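Local coordinates for protein 4-hydroxybenzoyl-CoA thioesterase (PDB 1LO8) that hydrolyses 4-hydroxybenzoyl-CoA to 4-hydroxybenzoate and coenzyme A, the last step in converting 4-chlorobenzoate to 4-hydroxybenzoate, at residues H96-T101 with Q108-A113; G20-P25 with C70-D75; K90-R95 with R117-N122. All coordinates share one frame; numbering follows the deposited sequence.

Contacts 1 and 3 lie on one beta hairpin, strand 92-101 with strand 107-123, their centres about 23 Å apart on opposite sides of the chain's centre; contact 3 spans residues 90 to 122 and so encloses contact 1. Contact 2 precedes both along the chain, each of its segments having ended by residue 75, and joins two loops. Its centre is about 12 Å from that of contact 1, which it touches through R100 and T71, and about 28 Å from that of contact 3. Within one chain contacts 2 and 3 do not touch, yet the ligand at contact 2 is also bound by K90 and S91 of the second subunit: each active site combines both regions from different chains.

Contact 1: H96-T101 with Q108-A113; sequences HSVSRT and QLVMRA
V98 is the hub, its two branches meeting different neighbours on strand 107-123. CG1, set opposite the backbone N (chi1 174°), approaches CB of V110. The CB-CG2 side lies across M111, V98 CB 3.8 Å from M111 CG and V98 CG2 3.9 Å from M111 SD. M111 reaches it because its CG stands between its own N and carbonyl carbon (chi1 65°) and the chain then bends to cross the valine obliquely. That one valine faces two consecutive residues reflects a classic beta bulge in this antiparallel hairpin. V98 O accepts from V110 N, at 2.9 Å, and M111 N, at 3.2 Å, both from the same face of the carbonyl plane, while V98 N donates to M111 O. Regular pairing holds either side of the bulge, H96 with A113 and R100 with Q108, though the bond from Q108 N to R100 O is weak. In that last pair the side chains slant across one another: Q108 OE1 lies above the rim of one guanidinium face, the amide and guanidinium planes are 33° apart, and R100 NH1 is 3.7 Å from Q108 NE2. Polar ends are held outside the pair, R100 NH2 by T71 O and Q108 NE2 by T102. On the face bearing S97 and L109, L109 CD1 reaches S97 OG at 3.2 Å. H96, V98 and A113 pack against L31 of helix 25-41, the helix that the hot-dog sheet wraps.

Contact 2: G20-P25 with C70-D75; sequences GIVWYP and CTASYD. Unlike the reference sequence in segment 20-25: Y24 (reference Phe). With 4CA (4-hydroxybenzyl coenzyme A), chain B.
S73 OG donates to G20 O at 2.6 Å, with the hydroxyl lying close to the direction in which the carbonyl points. Its rotamer explains the reach: OG is opposite the S73 backbone N (chi1 -156°). Two residues along, V22 N donates to A72 O at 2.9 Å in a nearly straight bond (165° at the hydrogen), although the donor is tilted from the carbonyl plane. Apolar contacts flank these bonds. V22 CG2 meets A72 CB at 4.0 Å, and the side chains of I21 and T71 cross at about a right angle, I21 CG2 meeting T71 CB.

The bound 4-hydroxybenzyl coenzyme A runs alongside. A water donates to V22 O, at 3.1 Å, and to the ligand amide oxygen O5P, at 2.8 Å, and accepts only weakly from A72 N. T71 CG2 touches the second ligand amide at O9P (3.4 Å), and CB of Y24, a phenylalanine in the reference sequence, packs on C3P of the same arm. The W23 ring presents its edge to the ligand C1B, and P25 CD lies over the centre of one indole face.

Around this shell, S73 OG is also bonded by R48 of the third subunit, and S73 N by D76. W23 NE1 is bonded to D32 of the second subunit, and I21 N makes a weak bond to D17, the catalytic residue.

C1B is a methylene where the substrate has its thioester carbonyl. The loop following D17 is hydrogen-bonded to segment 70-75, and the ligand's arm rests against both, partly through water; this is consistent with helping to place the scissile position relative to D17 at this interface between subunits.

Contact 3: K90-R95 with R117-N122; sequences KSFVQR and RVFAMN. With 4CA (4-hydroxybenzyl coenzyme A), chain C.
F92 and R117 form an antiparallel hydrogen-bonded pair, F92 N donating to R117 O and R117 N to F92 O, each at 3.0 Å. The second bond is the straighter (164° at the hydrogen). Past the F92 N bond, toward K90 and F119, direct pairing gives way to a water that lies 2.7 Å from K90 O, to which it can donate, and accepts from F119 N at 2.6 Å.

Apolar contacts centre on the F92 ring. With CG between the F92 backbone N and carbonyl carbon (chi1 65°), the ring leans over segment 117-122, one face lying against R117 C while CZ meets R117 CB at 3.6 Å. Its CE1 touches F119 CE2, also at 3.6 Å, the two rings meeting obliquely.

Charged and polar groups gather round R117. Q94 OE1 lies 3.5 Å from R117 NE, with the amide and guanidinium planes 86° apart, but its hydrogen bond is to S35. The guanidinium is instead held by salt bridges from NE to E115 and NH2 to D32 and by NH1 bonding to T59 O, which fixes its rotation and directs its edge at the ligand's aromatic ring.

The opposite end of the ligand, its nucleotide, meets K90, S91 and V118. One oxygen of the coenzyme A 3'-phosphate, O9A, accepts from K90 N at 2.6 Å and from S91 OG at 3.0 Å. Thus K90, a substrate-binding residue, grips this oxygen through its backbone, and V118 CG1 borders the ribose at O4D.

F39 of helix 25-41 meets both phenylalanine rings. F92 also packs on I84 of strand 77-87, and F119 on T59 of strand 56-68 and I130 of strand 126-130.

Contact 1: H96-T101 with Q108-A113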
# COMPACT_ATOMS: atom_id res chain seq x y z
N HIS A 96 -5.34 -1.68 -20.70
CA HIS A 96 -4.51 -2.72 -20.12
C HIS A 96 -5.30 -4.00 -20.04
O HIS A 96 -6.52 -4.03 -19.76
CB HIS A 96 -3.98 -2.41 -18.69
CG HIS A 96 -3.44 -1.05 -18.43
ND1 HIS A 96 -2.10 -0.80 -18.62
CD2 HIS A 96 -4.07 0.08 -18.05
CE1 HIS A 96 -1.91 0.47 -18.30
NE2 HIS A 96 -3.08 1.03 -17.97
N SER A 97 -4.62 -5.05 -20.34
CA SER A 97 -5.16 -6.38 -20.23
C SER A 97 -4.25 -7.15 -19.28
O SER A 97 -3.01 -7.15 -19.44
CB SER A 97 -5.33 -7.13 -21.54
OG SER A 97 -6.16 -8.24 -21.26
N VAL A 98 -4.83 -7.77 -18.25
CA VAL A 98 -4.04 -8.48 -17.28
C VAL A 98 -4.42 -9.93 -17.34
O VAL A 98 -5.60 -10.23 -17.30
CB VAL A 98 -4.23 -7.92 -15.83
CG1 VAL A 98 -3.50 -8.76 -14.79
CG2 VAL A 98 -3.76 -6.47 -15.66
N SER A 99 -3.46 -10.81 -17.43
CA SER A 99 -3.83 -12.21 -17.44
C SER A 99 -2.80 -12.98 -16.66
O SER A 99 -1.75 -12.46 -16.30
CB SER A 99 -3.90 -12.77 -18.85
OG SER A 99 -2.56 -12.86 -19.36
N ARG A 100 -3.10 -14.23 -16.42
CA ARG A 100 -2.23 -15.17 -15.75
C ARG A 100 -2.19 -16.50 -16.51
O ARG A 100 -3.06 -16.81 -17.35
CB ARG A 100 -2.44 -15.33 -14.25
CG ARG A 100 -3.89 -15.44 -13.81
CD ARG A 100 -4.13 -16.73 -13.00
NE ARG A 100 -5.41 -16.68 -12.31
CZ ARG A 100 -6.13 -17.72 -11.94
NH1 ARG A 100 -5.67 -18.93 -12.16
NH2 ARG A 100 -7.30 -17.58 -11.31
N THR A 101 -1.18 -17.33 -16.28
CA THR A 101 -1.19 -18.54 -17.09
C THR A 101 -1.40 -19.83 -16.35
O THR A 101 -0.51 -20.17 -15.59
CB THR A 101 0.05 -18.65 -18.01
OG1 THR A 101 -0.18 -18.03 -19.26
CG2 THR A 101 0.43 -20.12 -18.22
N GLN A 108 -5.53 -17.29 -18.90
CA GLN A 108 -6.74 -16.75 -18.30
C GLN A 108 -6.72 -15.23 -18.14
O GLN A 108 -5.74 -14.69 -17.67
CB GLN A 108 -6.95 -17.34 -16.92
CG GLN A 108 -6.55 -18.82 -16.82
CD GLN A 108 -7.34 -19.53 -15.72
OE1 GLN A 108 -8.42 -19.09 -15.31
NE2 GLN A 108 -6.81 -20.65 -15.21
N LEU A 109 -7.81 -14.53 -18.49
CA LEU A 109 -7.88 -13.11 -18.33
C LEU A 109 -8.30 -12.87 -16.87
O LEU A 109 -9.22 -13.47 -16.35
CB LEU A 109 -8.79 -12.47 -19.39
CG LEU A 109 -9.25 -11.02 -19.15
CD1 LEU A 109 -8.09 -10.04 -19.40
CD2 LEU A 109 -10.33 -10.66 -20.15
N VAL A 110 -7.52 -12.03 -16.17
CA VAL A 110 -7.76 -11.73 -14.79
C VAL A 110 -8.54 -10.44 -14.73
O VAL A 110 -9.65 -10.29 -14.17
CB VAL A 110 -6.44 -11.62 -14.03
CG1 VAL A 110 -6.64 -11.03 -12.66
CG2 VAL A 110 -5.76 -12.97 -13.85
N MET A 111 -7.95 -9.45 -15.35
CA MET A 111 -8.62 -8.18 -15.37
C MET A 111 -8.26 -7.37 -16.59
O MET A 111 -7.29 -7.68 -17.29
CB MET A 111 -8.51 -7.34 -14.09
CG MET A 111 -7.15 -6.84 -13.70
SD MET A 111 -7.01 -5.09 -13.97
CE MET A 111 -8.21 -4.36 -12.84
N ARG A 112 -9.05 -6.34 -16.82
CA ARG A 112 -8.84 -5.43 -17.93
C ARG A 112 -9.24 -4.05 -17.49
O ARG A 112 -10.12 -3.87 -16.65
CB ARG A 112 -9.60 -5.87 -19.19
CG ARG A 112 -11.08 -6.04 -18.92
CD ARG A 112 -11.71 -7.32 -19.44
NE ARG A 112 -13.12 -7.30 -19.04
CZ ARG A 112 -14.13 -6.88 -19.82
NH1 ARG A 112 -13.95 -6.56 -21.09
NH2 ARG A 112 -15.37 -6.88 -19.34
N ALA A 113 -8.64 -3.04 -18.08
CA ALA A 113 -9.03 -1.73 -17.64
C ALA A 113 -8.64 -0.70 -18.68
O ALA A 113 -7.59 -0.86 -19.29
CB ALA A 113 -8.28 -1.40 -16.34

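Contact 2: G20-P25 with C70-D75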
# COMPACT_ATOMS: atom_id res chain seq x y z
N GLY A 20 -7.92 -14.35 0.74
CA GLY A 20 -6.90 -15.13 0.03
C GLY A 20 -6.58 -14.75 -1.41
O GLY A 20 -5.79 -15.40 -2.11
N ILE A 21 -7.18 -13.69 -1.85
CA ILE A 21 -6.93 -13.28 -3.21
C ILE A 21 -6.36 -11.88 -3.24
O ILE A 21 -6.40 -11.10 -2.29
CB ILE A 21 -8.26 -13.23 -3.94
CG1 ILE A 21 -9.16 -12.12 -3.38
CG2 ILE A 21 -9.02 -14.56 -3.84
CD1 ILE A 21 -10.63 -12.41 -3.68
N VAL A 22 -5.89 -11.51 -4.41
CA VAL A 22 -5.37 -10.20 -4.57
C VAL A 22 -6.37 -9.17 -4.17
O VAL A 22 -7.47 -9.19 -4.68
CB VAL A 22 -5.00 -10.02 -6.04
CG1 VAL A 22 -4.58 -8.59 -6.30
CG2 VAL A 22 -3.86 -10.96 -6.38
N TRP A 23 -5.98 -8.25 -3.29
CA TRP A 23 -6.83 -7.13 -2.90
C TRP A 23 -6.79 -6.11 -4.06
O TRP A 23 -5.72 -5.66 -4.48
CB TRP A 23 -6.36 -6.55 -1.54
CG TRP A 23 -7.27 -5.49 -1.01
CD1 TRP A 23 -8.61 -5.52 -0.90
CD2 TRP A 23 -6.89 -4.22 -0.53
NE1 TRP A 23 -9.09 -4.35 -0.34
CE2 TRP A 23 -8.04 -3.54 -0.09
CE3 TRP A 23 -5.69 -3.68 -0.19
CZ2 TRP A 23 -7.98 -2.28 0.51
CZ3 TRP A 23 -5.62 -2.39 0.28
CH2 TRP A 23 -6.75 -1.68 0.65
N TYR A 24 -7.97 -5.77 -4.60
CA TYR A 24 -8.09 -4.93 -5.79
C TYR A 24 -7.23 -3.70 -5.95
O TYR A 24 -6.65 -3.49 -7.01
CB TYR A 24 -9.54 -4.80 -6.24
CG TYR A 24 -10.34 -3.65 -5.65
CD1 TYR A 24 -10.30 -2.40 -6.27
CD2 TYR A 24 -11.18 -3.81 -4.54
CE1 TYR A 24 -11.05 -1.33 -5.78
CE2 TYR A 24 -11.94 -2.75 -4.05
CZ TYR A 24 -11.88 -1.51 -4.68
OH TYR A 24 -12.61 -0.44 -4.24
N PRO A 25 -7.13 -2.86 -4.94
CA PRO A 25 -6.36 -1.66 -5.18
C PRO A 25 -4.92 -2.02 -5.57
O PRO A 25 -4.20 -1.18 -6.12
CB PRO A 25 -6.58 -0.69 -3.97
CG PRO A 25 -7.74 -1.36 -3.15
CD PRO A 25 -7.93 -2.82 -3.66
N CYS A 70 -11.44 -12.81 -13.13
CA CYS A 70 -11.23 -13.99 -12.31
C CYS A 70 -10.30 -13.59 -11.19
O CYS A 70 -9.69 -12.54 -11.28
CB CYS A 70 -10.67 -15.25 -13.02
SG CYS A 70 -8.95 -15.11 -13.55
N THR A 71 -10.15 -14.44 -10.18
CA THR A 71 -9.24 -14.07 -9.08
C THR A 71 -7.79 -14.45 -9.35
O THR A 71 -7.44 -15.24 -10.21
CB THR A 71 -9.67 -14.76 -7.80
OG1 THR A 71 -9.39 -16.13 -7.96
CG2 THR A 71 -11.17 -14.61 -7.49
N ALA A 72 -6.90 -13.85 -8.58
CA ALA A 72 -5.49 -14.15 -8.66
C ALA A 72 -4.97 -14.19 -7.23
O ALA A 72 -5.60 -13.60 -6.37
CB ALA A 72 -4.68 -13.20 -9.53
N SER A 73 -3.85 -14.84 -6.95
CA SER A 73 -3.29 -14.94 -5.59
C SER A 73 -1.80 -14.96 -5.57
O SER A 73 -1.14 -14.96 -6.60
CB SER A 73 -3.78 -16.19 -4.88
OG SER A 73 -3.72 -16.02 -3.48
N TYR A 74 -1.23 -14.94 -4.39
CA TYR A 74 0.21 -14.94 -4.24
C TYR A 74 0.85 -16.12 -4.94
O TYR A 74 0.39 -17.27 -4.89
CB TYR A 74 0.72 -14.71 -2.80
CG TYR A 74 0.38 -15.83 -1.84
CD1 TYR A 74 -0.81 -15.88 -1.13
CD2 TYR A 74 1.33 -16.83 -1.64
CE1 TYR A 74 -1.08 -16.92 -0.24
CE2 TYR A 74 1.09 -17.87 -0.75
CZ TYR A 74 -0.10 -17.90 -0.05
OH TYR A 74 -0.27 -18.96 0.76
N ASP A 75 1.93 -15.77 -5.60
CA ASP A 75 2.70 -16.68 -6.42
C ASP A 75 2.24 -16.63 -7.90
O ASP A 75 3.03 -16.82 -8.82
CB ASP A 75 2.86 -18.11 -5.86
CG ASP A 75 3.95 -18.18 -4.83
OD1 ASP A 75 4.92 -17.43 -4.89
OD2 ASP A 75 3.70 -19.05 -3.88
N1A 4CA B . -19.90 -6.09 -14.78
C2A 4CA B . -21.12 -6.08 -14.13
N3A 4CA B . -21.66 -7.01 -13.40
C4A 4CA B . -20.86 -8.08 -13.32
C5A 4CA B . -19.63 -8.24 -13.93
C6A 4CA B . -19.12 -7.17 -14.69
N6A 4CA B . -17.95 -7.16 -15.31
N7A 4CA B . -19.11 -9.50 -13.63
C8A 4CA B . -20.04 -10.08 -12.85
N9A 4CA B . -21.12 -9.27 -12.69
C1D 4CA B . -22.38 -9.64 -12.10
C2D 4CA B . -22.78 -10.82 -12.95
O2D 4CA B . -23.58 -10.43 -14.07
C3D 4CA B . -23.71 -11.57 -12.06
O3D 4CA B . -24.99 -11.00 -12.18
P3D 4CA B . -26.47 -11.15 -11.99
O7A 4CA B . -27.12 -10.80 -13.31
O8A 4CA B . -26.75 -12.57 -11.55
O9A 4CA B . -26.96 -10.20 -10.93
C4D 4CA B . -23.06 -11.38 -10.72
O4D 4CA B . -22.13 -10.24 -10.89
C5D 4CA B . -22.34 -12.67 -10.38
O5D 4CA B . -21.46 -12.98 -11.47
P1A 4CA B . -21.58 -14.43 -12.05
O1A 4CA B . -20.86 -14.44 -13.35
O2A 4CA B . -23.04 -14.64 -12.25
O3A 4CA B . -21.03 -15.48 -11.06
P2A 4CA B . -19.55 -16.14 -10.87
O4A 4CA B . -19.55 -16.82 -9.54
O5A 4CA B . -19.37 -17.16 -11.93
O6A 4CA B . -18.33 -15.06 -10.98
CBP 4CA B . -16.90 -13.98 -9.42
CCP 4CA B . -18.34 -14.18 -9.87
CDP 4CA B . -16.30 -15.27 -8.80
CEP 4CA B . -16.80 -12.79 -8.46
CAP 4CA B . -16.00 -13.73 -10.63
OAP 4CA B . -16.40 -12.49 -11.27
C9P 4CA B . -14.61 -13.26 -10.16
O9P 4CA B . -13.81 -13.97 -9.54
N8P 4CA B . -14.23 -11.89 -10.43
C7P 4CA B . -12.93 -11.60 -9.81
C6P 4CA B . -13.17 -10.92 -8.46
C5P 4CA B . -11.85 -10.28 -7.96
O5P 4CA B . -10.81 -10.89 -7.83
N4P 4CA B . -11.87 -8.86 -7.75
C3P 4CA B . -10.59 -8.35 -7.27
C2P 4CA B . -10.45 -8.53 -5.75
S1P 4CA B . -11.72 -7.82 -4.68
C1B 4CA B . -11.12 -8.00 -3.04
C2B 4CA B . -12.15 -7.93 -2.02
C3B 4CA B . -12.68 -9.13 -1.51
C4B 4CA B . -13.68 -9.08 -0.51
C5B 4CA B . -14.12 -7.83 -0.02
O2B 4CA B . -14.98 -7.77 1.06
C6B 4CA B . -13.61 -6.62 -0.59
C7B 4CA B . -12.58 -6.67 -1.55
O HOH W 1 -8.14 -11.05 -7.13

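Contact 3: K90-R95 with R117-N122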
# COMPACT_ATOMS: atom_id res chain seq x y z
N LYS A 90 -6.32 16.57 -25.20
CA LYS A 90 -5.50 16.71 -24.01
C LYS A 90 -5.50 15.44 -23.17
O LYS A 90 -5.03 15.42 -22.06
CB LYS A 90 -5.98 17.85 -23.15
CG LYS A 90 -5.89 19.22 -23.81
CD LYS A 90 -6.35 20.29 -22.84
CE LYS A 90 -5.96 21.70 -23.24
NZ LYS A 90 -6.28 22.69 -22.19
N SER A 91 -6.06 14.37 -23.71
CA SER A 91 -6.14 13.14 -22.97
C SER A 91 -5.79 11.98 -23.85
O SER A 91 -5.56 12.12 -25.05
CB SER A 91 -7.54 12.96 -22.41
OG SER A 91 -8.48 13.25 -23.41
N PHE A 92 -5.76 10.82 -23.26
CA PHE A 92 -5.45 9.65 -24.02
C PHE A 92 -6.00 8.44 -23.29
O PHE A 92 -6.09 8.45 -22.06
CB PHE A 92 -3.97 9.55 -24.36
CG PHE A 92 -3.07 9.37 -23.16
CD1 PHE A 92 -2.55 10.50 -22.53
CD2 PHE A 92 -2.75 8.11 -22.66
CE1 PHE A 92 -1.72 10.36 -21.42
CE2 PHE A 92 -1.91 7.94 -21.55
CZ PHE A 92 -1.39 9.09 -20.94
N VAL A 93 -6.40 7.45 -24.03
CA VAL A 93 -6.95 6.27 -23.43
C VAL A 93 -5.93 5.18 -23.45
O VAL A 93 -5.55 4.73 -24.53
CB VAL A 93 -8.22 5.80 -24.14
CG1 VAL A 93 -8.93 4.72 -23.29
CG2 VAL A 93 -9.18 6.97 -24.38
N GLN A 94 -5.50 4.76 -22.27
CA GLN A 94 -4.57 3.67 -22.16
C GLN A 94 -5.34 2.45 -21.72
O GLN A 94 -6.03 2.49 -20.71
CB GLN A 94 -3.57 3.95 -21.04
CG GLN A 94 -2.22 3.26 -21.24
CD GLN A 94 -1.10 3.95 -20.46
OE1 GLN A 94 -1.37 4.64 -19.50
NE2 GLN A 94 0.15 3.75 -20.86
N ARG A 95 -5.17 1.39 -22.50
CA ARG A 95 -5.82 0.13 -22.26
C ARG A 95 -4.87 -0.92 -21.70
O ARG A 95 -3.73 -1.07 -22.17
CB ARG A 95 -6.39 -0.37 -23.58
CG ARG A 95 -6.77 -1.84 -23.48
CD ARG A 95 -7.84 -2.13 -24.51
NE ARG A 95 -9.05 -1.41 -24.16
CZ ARG A 95 -10.15 -1.44 -24.90
NH1 ARG A 95 -10.23 -2.13 -26.03
NH2 ARG A 95 -11.22 -0.77 -24.52
N ARG A 117 -6.05 9.18 -19.13
CA ARG A 117 -5.07 9.98 -18.45
C ARG A 117 -4.71 11.20 -19.27
O ARG A 117 -5.09 11.32 -20.42
CB ARG A 117 -3.77 9.17 -18.19
CG ARG A 117 -3.90 7.92 -17.30
CD ARG A 117 -2.64 7.09 -17.36
NE ARG A 117 -2.68 5.93 -16.47
CZ ARG A 117 -2.15 5.94 -15.25
NH1 ARG A 117 -1.56 7.01 -14.69
NH2 ARG A 117 -2.21 4.83 -14.54
N VAL A 118 -3.97 12.11 -18.66
CA VAL A 118 -3.50 13.30 -19.37
C VAL A 118 -2.06 13.60 -18.95
O VAL A 118 -1.62 13.21 -17.85
CB VAL A 118 -4.32 14.54 -18.99
CG1 VAL A 118 -5.81 14.37 -19.14
CG2 VAL A 118 -4.04 14.88 -17.53
N PHE A 119 -1.35 14.35 -19.81
CA PHE A 119 -0.01 14.81 -19.46
C PHE A 119 -0.26 16.05 -18.64
O PHE A 119 -1.10 16.82 -19.07
CB PHE A 119 0.81 15.17 -20.68
CG PHE A 119 1.36 13.91 -21.24
CD1 PHE A 119 2.52 13.34 -20.72
CD2 PHE A 119 0.70 13.25 -22.28
CE1 PHE A 119 3.03 12.14 -21.23
CE2 PHE A 119 1.20 12.05 -22.78
CZ PHE A 119 2.37 11.49 -22.26
N ALA A 120 0.36 16.20 -17.47
CA ALA A 120 0.05 17.35 -16.65
C ALA A 120 1.24 18.06 -16.09
O ALA A 120 2.33 17.55 -15.87
CB ALA A 120 -0.78 17.00 -15.44
N MET A 121 0.94 19.28 -15.74
CA MET A 121 1.92 20.11 -15.14
C MET A 121 1.40 20.57 -13.82
O MET A 121 0.19 20.49 -13.58
CB MET A 121 2.11 21.27 -16.10
CG MET A 121 2.89 20.70 -17.24
SD MET A 121 3.38 22.05 -18.30
CE MET A 121 1.94 23.11 -18.00
N ASN A 122 2.29 21.02 -12.96
CA ASN A 122 1.86 21.52 -11.67
C ASN A 122 2.02 23.02 -11.76
O ASN A 122 3.15 23.49 -11.83
CB ASN A 122 2.79 21.09 -10.51
CG ASN A 122 2.42 19.80 -9.78
OD1 ASN A 122 1.31 19.67 -9.26
ND2 ASN A 122 3.35 18.84 -9.71
N1A 4CA C . -13.31 11.29 -18.63
C2A 4CA C . -12.65 11.37 -19.83
N3A 4CA C . -11.78 12.24 -20.23
C4A 4CA C . -11.55 13.15 -19.27
C5A 4CA C . -12.14 13.22 -18.03
C6A 4CA C . -13.07 12.21 -17.68
N6A 4CA C . -13.70 12.12 -16.53
N7A 4CA C . -11.67 14.32 -17.32
C8A 4CA C . -10.79 14.91 -18.16
N9A 4CA C . -10.74 14.26 -19.35
C1D 4CA C . -10.08 14.73 -20.54
C2D 4CA C . -10.73 16.07 -20.75
O2D 4CA C . -11.88 15.99 -21.59
C3D 4CA C . -9.72 16.80 -21.55
O3D 4CA C . -9.90 16.46 -22.91
P3D 4CA C . -9.66 16.81 -24.35
O7A 4CA C . -11.01 16.77 -25.03
O8A 4CA C . -9.00 18.17 -24.41
O9A 4CA C . -8.75 15.80 -24.98
C4D 4CA C . -8.43 16.31 -20.95
O4D 4CA C . -8.79 15.09 -20.21
C5D 4CA C . -7.91 17.41 -20.04
O5D 4CA C . -8.96 17.75 -19.12
P1A 4CA C . -9.30 19.27 -19.01
O1A 4CA C . -10.60 19.37 -18.28
O2A 4CA C . -9.45 19.73 -20.41
O3A 4CA C . -8.17 20.05 -18.31
P2A 4CA C . -7.91 20.44 -16.75
O4A 4CA C . -6.49 20.90 -16.65
O5A 4CA C . -8.80 21.57 -16.41
O6A 4CA C . -8.21 19.22 -15.71
CBP 4CA C . -6.86 17.70 -14.47
CCP 4CA C . -7.25 18.19 -15.86
CDP 4CA C . -6.06 18.77 -13.69
CEP 4CA C . -6.09 16.38 -14.57
CAP 4CA C . -8.11 17.50 -13.62
OAP 4CA C . -8.92 16.46 -14.20
C9P 4CA C . -7.74 16.76 -12.32
O9P 4CA C . -7.04 17.24 -11.42
N8P 4CA C . -8.23 15.41 -12.15
C7P 4CA C . -7.68 14.83 -10.92
C6P 4CA C . -6.45 14.00 -11.26
C5P 4CA C . -6.07 13.09 -10.06
O5P 4CA C . -5.87 13.50 -8.94
N4P 4CA C . -6.09 11.67 -10.31
C3P 4CA C . -5.71 10.90 -9.12
C2P 4CA C . -4.19 10.82 -8.97
S1P 4CA C . -3.21 10.16 -10.33
C1B 4CA C . -1.58 9.99 -9.73
C2B 4CA C . -0.56 9.92 -10.77
C3B 4CA C . 0.14 11.10 -11.11
C4B 4CA C . 1.14 11.05 -12.10
C5B 4CA C . 1.43 9.82 -12.73
O2B 4CA C . 2.51 9.72 -13.60
C6B 4CA C . 0.68 8.65 -12.42
C7B 4CA C . -0.28 8.68 -11.39
O HOH W 2 -2.31 15.47 -21.95